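Local coordinates for uncharacterized protein (Bacteroides fragilis, PDB 3EUR) that is of unknown function but has a thioredoxin-like fold, consistent with a thiol-disulfide redox role, at residues Ser56-Ile59 against Asn60-Ala64. Sequence-based numbering, arbitrary orientation. Where two conformers were deposited one is given.
Sequences SPVI and NGFTA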
# COMPACT_ATOMS: atom_id res chain seq x y z
N SER A 56 -1.30 -14.77 -4.23
CA SER A 56 -0.30 -15.27 -3.28
C SER A 56 -0.91 -16.13 -2.17
O SER A 56 -1.70 -15.62 -1.36
CB SER A 56 0.38 -14.09 -2.60
OG SER A 56 1.18 -14.52 -1.54
N PRO A 57 -0.51 -17.40 -2.06
CA PRO A 57 -0.99 -18.22 -0.95
C PRO A 57 -0.66 -17.59 0.40
O PRO A 57 -1.52 -17.52 1.28
CB PRO A 57 -0.25 -19.55 -1.15
CG PRO A 57 -0.12 -19.62 -2.64
CD PRO A 57 0.19 -18.21 -3.07
N VAL A 58 0.58 -17.17 0.58
CA VAL A 58 0.97 -16.64 1.88
C VAL A 58 0.21 -15.40 2.26
O VAL A 58 -0.32 -15.28 3.37
CB VAL A 58 2.49 -16.44 1.99
CG1 VAL A 58 2.86 -15.62 3.20
CG2 VAL A 58 3.21 -17.77 1.93
N ILE A 59 0.11 -14.46 1.35
CA ILE A 59 -0.59 -13.23 1.70
C ILE A 59 -2.04 -13.51 1.96
O ILE A 59 -2.62 -12.95 2.90
CB ILE A 59 -0.34 -12.13 0.64
CG1 ILE A 59 1.18 -11.70 0.75
CG2 ILE A 59 -1.33 -10.97 0.82
CD1 ILE A 59 1.88 -10.89 -0.35
N ASN A 60 -2.67 -14.34 1.12
CA ASN A 60 -4.10 -14.73 1.29
C ASN A 60 -4.34 -15.40 2.67
O ASN A 60 -5.37 -15.22 3.28
CB ASN A 60 -4.60 -15.63 0.13
CG ASN A 60 -5.03 -14.80 -1.07
OD1 ASN A 60 -4.17 -14.26 -1.88
ND2 ASN A 60 -6.30 -14.51 -1.07
N GLY A 61 -3.40 -16.19 3.16
CA GLY A 61 -3.57 -16.79 4.47
C GLY A 61 -3.62 -15.70 5.54
O GLY A 61 -4.44 -15.74 6.47
N PHE A 62 -2.72 -14.74 5.44
CA PHE A 62 -2.68 -13.65 6.42
C PHE A 62 -3.90 -12.70 6.32
O PHE A 62 -4.37 -12.22 7.36
CB PHE A 62 -1.39 -12.85 6.26
CG PHE A 62 -0.23 -13.44 7.05
CD1 PHE A 62 0.43 -14.59 6.62
CD2 PHE A 62 0.19 -12.88 8.23
CE1 PHE A 62 1.46 -15.12 7.34
CE2 PHE A 62 1.22 -13.39 8.94
CZ PHE A 62 1.86 -14.56 8.51
N THR A 63 -4.36 -12.43 5.10
CA THR A 63 -5.54 -11.59 4.97
C THR A 63 -6.79 -12.33 5.51
O THR A 63 -7.63 -11.73 6.19
CB THR A 63 -5.75 -11.06 3.58
OG1 THR A 63 -5.93 -12.12 2.67
CG2 THR A 63 -4.64 -10.18 3.12
N ALA A 64 -6.91 -13.61 5.19
CA ALA A 64 -8.07 -14.39 5.64
C ALA A 64 -8.13 -14.51 7.15
O ALA A 64 -9.23 -14.52 7.73
CB ALA A 64 -8.08 -15.76 4.99
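The first turns of helix 57-64, a short helix of the thioredoxin-like fold, start at an N-cap serine and join Ser-56 to Ile-59 with Asn-60 to Thr-63. Ser-56 O accepts from Asn-60 N at 3.0 Å, and the same i to i+4 pattern continues from Pro-57 O to Gly-61 N and from Val-58 O to Phe-62 N. The bond from Thr-63 N to Ile-59 O, 2.9 Å long, closes the series. Ser-56 OG caps the helix by accepting from Ile-59 N at 3.1 Å, almost straight at 170°, and is also hydrogen-bonded to Glu-137. Between residues four apart, Val-58 CG1 rests 4.3 Å from Phe-62 CD1, and Val-58 O lies at the ring edge, 3.4 Å from that same CD1. Ile-59 holds CG2 anti to its backbone N (CG1 at chi1 -69°), which brings this methyl to 4.1 Å from Thr-63 CG2, the two side chains crossing at a slant. The serine cap thus gives the first-turn amide of Ile-59 a side-chain acceptor where its own helix offers no carbonyl four residues back, while Val-58, Ile-59 and Phe-62 pack against helix 133-141, and Phe-62 and Thr-63 against Leu-68 of strand 68-74.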